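Long-range contact in teichoic acid biosynthesis protein F (Staphylococcus epidermidis, PDB 3L7I), which belongs to the teichoic acid biosynthesis enzymes, its modelled part having the two-domain GT-B fold: residues A452-V457 and R494-M499. Sequence-based numbering, arbitrary orientation.
Sequences ANDMKV and RSAFWM
With CG some 30° short of fully anti to the backbone N (chi1 -149°), the carboxamide of N453 extends over the indole of W498, whose CG stands anti to its own carbonyl carbon (chi1 -52°), turning the ring back beneath the asparagine. The amide and indole planes lie 34° apart, and N453 CB makes a CH-pi contact over the six-membered ring of W498, 4.2 Å from its centroid. ND2 of N453 donates to S495 O, 3.2 Å away; this helix-end oxygen lies in the amide plane of N453, whereas ND2 is tilted from the carbonyl plane, an arrangement that favours this rotation of the amide. The backbone N of N453 hydrogen-bonds to the next carbonyl, A496 O, at 3.0 Å, although the placing of this oxygen is less certain. D454 comes alongside: its OD1 accepts a weak hydrogen bond from S495 OG at 3.1 Å, while OD2 is hydrogen-bonded to Y655 OH. A452 CB approaches the F497 ring obliquely, 3.8 Å from CD2; F497 itself packs with W443, F493 and W479. Chiefly through N453 ND2 and S495 O, the loop after strand 438-441 is tied to the C-terminal end of helix 487-496, which follows strand 481-484 in a parallel-sheet Rossmann-like domain of a GT-B fold.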
ATOM      1  N   ALA A 452     -19.676 -35.826  -9.841  1.00 56.61           N
ATOM      2  CA  ALA A 452     -18.779 -34.969 -10.615  1.00 56.59           C
ATOM      3  C   ALA A 452     -19.388 -34.570 -11.975  1.00 57.84           C
ATOM      4  O   ALA A 452     -20.471 -33.992 -12.020  1.00 58.67           O
ATOM      5  CB  ALA A 452     -17.427 -35.635 -10.783  1.00 55.92           C
ATOM      6  N   ASN A 453     -18.698 -34.864 -13.076  1.00 58.80           N
ATOM      7  CA  ASN A 453     -19.186 -34.483 -14.398  1.00 60.23           C
ATOM      8  C   ASN A 453     -20.622 -34.977 -14.677  1.00 61.83           C
ATOM      9  O   ASN A 453     -21.399 -34.355 -15.425  1.00 63.29           O
ATOM     10  CB  ASN A 453     -18.247 -35.032 -15.461  1.00 60.59           C
ATOM     11  CG  ASN A 453     -18.186 -34.153 -16.683  1.00 61.86           C
ATOM     12  OD1 ASN A 453     -18.768 -33.066 -16.713  1.00 62.20           O
ATOM     13  ND2 ASN A 453     -17.464 -34.609 -17.700  1.00 62.91           N
ATOM     14  N   ASP A 454     -20.968 -36.091 -14.044  1.00 60.23           N
ATOM     15  CA  ASP A 454     -22.147 -36.853 -14.409  1.00 61.32           C
ATOM     16  C   ASP A 454     -23.402 -36.399 -13.702  1.00 61.82           C
ATOM     17  O   ASP A 454     -24.495 -36.782 -14.103  1.00 63.05           O
ATOM     18  CB  ASP A 454     -21.910 -38.346 -14.175  1.00 60.85           C
ATOM     19  CG  ASP A 454     -20.919 -38.934 -15.168  1.00 61.00           C
ATOM     20  OD1 ASP A 454     -20.485 -38.166 -16.060  1.00 61.52           O
ATOM     21  OD2 ASP A 454     -20.582 -40.146 -15.075  1.00 60.74           O
ATOM     22  N   MET A 455     -23.269 -35.588 -12.662  1.00 85.29           N
ATOM     23  CA  MET A 455     -24.458 -35.062 -12.011  1.00 87.56           C
ATOM     24  C   MET A 455     -25.170 -34.115 -12.958  1.00 91.38           C
ATOM     25  O   MET A 455     -24.522 -33.406 -13.733  1.00 90.01           O
ATOM     26  CB  MET A 455     -24.094 -34.339 -10.734  1.00 86.78           C
ATOM     27  CG  MET A 455     -23.485 -35.248  -9.711  1.00 80.66           C
ATOM     28  SD  MET A 455     -23.456 -34.475  -8.095  1.00 77.14           S
ATOM     29  CE  MET A 455     -22.589 -35.749  -7.161  1.00 70.74           C
ATOM     30  N   LYS A 456     -26.499 -34.105 -12.910  1.00 91.87           N
ATOM     31  CA  LYS A 456     -27.249 -33.230 -13.802  1.00 94.95           C
ATOM     32  C   LYS A 456     -27.490 -31.868 -13.161  1.00 94.92           C
ATOM     33  O   LYS A 456     -27.258 -30.837 -13.793  1.00 94.40           O
ATOM     34  CB  LYS A 456     -28.559 -33.879 -14.252  1.00 99.13           C
ATOM     35  CG  LYS A 456     -29.044 -33.426 -15.643  1.00102.96           C
ATOM     36  CD  LYS A 456     -28.097 -33.860 -16.783  1.00101.70           C
ATOM     37  CE  LYS A 456     -27.085 -32.765 -17.182  1.00 98.62           C
ATOM     38  NZ  LYS A 456     -27.653 -31.753 -18.132  1.00101.16           N
ATOM     39  N   VAL A 457     -27.945 -31.873 -11.909  1.00104.40           N
ATOM     40  CA  VAL A 457     -28.083 -30.641 -11.131  1.00104.83           C
ATOM     41  C   VAL A 457     -27.432 -30.785  -9.762  1.00102.37           C
ATOM     42  O   VAL A 457     -27.364 -31.889  -9.214  1.00101.70           O
ATOM     43  CB  VAL A 457     -29.556 -30.234 -10.917  1.00110.51           C
ATOM     44  CG1 VAL A 457     -30.334 -31.355 -10.236  1.00113.26           C
ATOM     45  CG2 VAL A 457     -29.637 -28.950 -10.087  1.00111.51           C
ATOM     46  N   ARG A 494     -13.316 -42.352 -16.323  1.00 82.75           N
ATOM     47  CA  ARG A 494     -12.869 -41.717 -17.546  1.00 85.74           C
ATOM     48  C   ARG A 494     -13.820 -40.586 -17.969  1.00 88.93           C
ATOM     49  O   ARG A 494     -13.412 -39.625 -18.609  1.00 90.92           O
ATOM     50  CB  ARG A 494     -12.706 -42.774 -18.638  1.00 88.53           C
ATOM     51  CG  ARG A 494     -12.724 -42.222 -20.041  1.00 93.11           C
ATOM     52  CD  ARG A 494     -11.685 -42.896 -20.905  1.00 94.30           C
ATOM     53  NE  ARG A 494     -11.836 -44.348 -20.915  1.00 94.64           N
ATOM     54  CZ  ARG A 494     -11.078 -45.161 -21.646  1.00 95.98           C
ATOM     55  NH1 ARG A 494     -10.117 -44.655 -22.413  1.00 96.89           N
ATOM     56  NH2 ARG A 494     -11.273 -46.473 -21.608  1.00 96.80           N
ATOM     57  N   SER A 495     -15.082 -40.694 -17.580  1.00 65.71           N
ATOM     58  CA  SER A 495     -16.085 -39.673 -17.862  1.00 65.88           C
ATOM     59  C   SER A 495     -16.336 -38.705 -16.690  1.00 64.10           C
ATOM     60  O   SER A 495     -16.339 -37.485 -16.865  1.00 64.21           O
ATOM     61  CB  SER A 495     -17.409 -40.362 -18.246  1.00 66.88           C
ATOM     62  OG  SER A 495     -18.544 -39.520 -18.043  1.00 66.68           O
ATOM     63  N   ALA A 496     -16.559 -39.267 -15.503  1.00 62.71           N
ATOM     64  CA  ALA A 496     -17.016 -38.516 -14.332  1.00 61.32           C
ATOM     65  C   ALA A 496     -15.934 -37.636 -13.719  1.00 60.38           C
ATOM     66  O   ALA A 496     -16.235 -36.649 -13.033  1.00 59.77           O
ATOM     67  CB  ALA A 496     -17.576 -39.466 -13.275  1.00 60.39           C
ATOM     68  N   PHE A 497     -14.678 -37.998 -13.966  1.00 60.51           N
ATOM     69  CA  PHE A 497     -13.557 -37.274 -13.395  1.00 59.83           C
ATOM     70  C   PHE A 497     -12.651 -36.646 -14.443  1.00 60.99           C
ATOM     71  O   PHE A 497     -11.573 -36.164 -14.109  1.00 60.73           O
ATOM     72  CB  PHE A 497     -12.711 -38.207 -12.526  1.00 59.01           C
ATOM     73  CG  PHE A 497     -13.347 -38.577 -11.218  1.00 57.76           C
ATOM     74  CD1 PHE A 497     -13.070 -39.811 -10.625  1.00 57.40           C
ATOM     75  CD2 PHE A 497     -14.209 -37.700 -10.579  1.00 57.18           C
ATOM     76  CE1 PHE A 497     -13.653 -40.160  -9.402  1.00 56.39           C
ATOM     77  CE2 PHE A 497     -14.792 -38.033  -9.370  1.00 56.25           C
ATOM     78  CZ  PHE A 497     -14.520 -39.259  -8.776  1.00 55.81           C
ATOM     79  N   TRP A 498     -13.075 -36.653 -15.703  1.00 62.44           N
ATOM     80  CA  TRP A 498     -12.238 -36.135 -16.777  1.00 63.83           C
ATOM     81  C   TRP A 498     -10.847 -36.771 -16.688  1.00 63.94           C
ATOM     82  O   TRP A 498      -9.848 -36.053 -16.547  1.00 63.95           O
ATOM     83  CB  TRP A 498     -12.074 -34.604 -16.659  1.00 63.79           C
ATOM     84  CG  TRP A 498     -13.342 -33.760 -16.523  1.00 63.75           C
ATOM     85  CD1 TRP A 498     -14.094 -33.223 -17.541  1.00 65.20           C
ATOM     86  CD2 TRP A 498     -13.971 -33.336 -15.305  1.00 62.48           C
ATOM     87  NE1 TRP A 498     -15.155 -32.524 -17.029  1.00 64.93           N
ATOM     88  CE2 TRP A 498     -15.103 -32.568 -15.663  1.00 63.30           C
ATOM     89  CE3 TRP A 498     -13.695 -33.544 -13.947  1.00 60.95           C
ATOM     90  CZ2 TRP A 498     -15.955 -32.006 -14.719  1.00 62.72           C
ATOM     91  CZ3 TRP A 498     -14.542 -32.978 -13.000  1.00 60.32           C
ATOM     92  CH2 TRP A 498     -15.657 -32.211 -13.395  1.00 61.24           C
ATOM     93  N   MET A 499     -10.760 -38.096 -16.734  1.00 66.40           N
ATOM     94  CA  MET A 499      -9.463 -38.762 -16.567  1.00 64.53           C
ATOM     95  C   MET A 499      -9.016 -39.473 -17.839  1.00 66.96           C
ATOM     96  O   MET A 499      -9.843 -39.880 -18.648  1.00 69.43           O
ATOM     97  CB  MET A 499      -9.524 -39.777 -15.423  1.00 63.32           C
ATOM     98  CG  MET A 499      -9.594 -39.165 -14.046  1.00 61.45           C
ATOM     99  SD  MET A 499      -7.956 -38.711 -13.459  1.00 61.32           S
ATOM    100  CE  MET A 499      -7.025 -40.028 -14.207  1.00 63.04           C
TER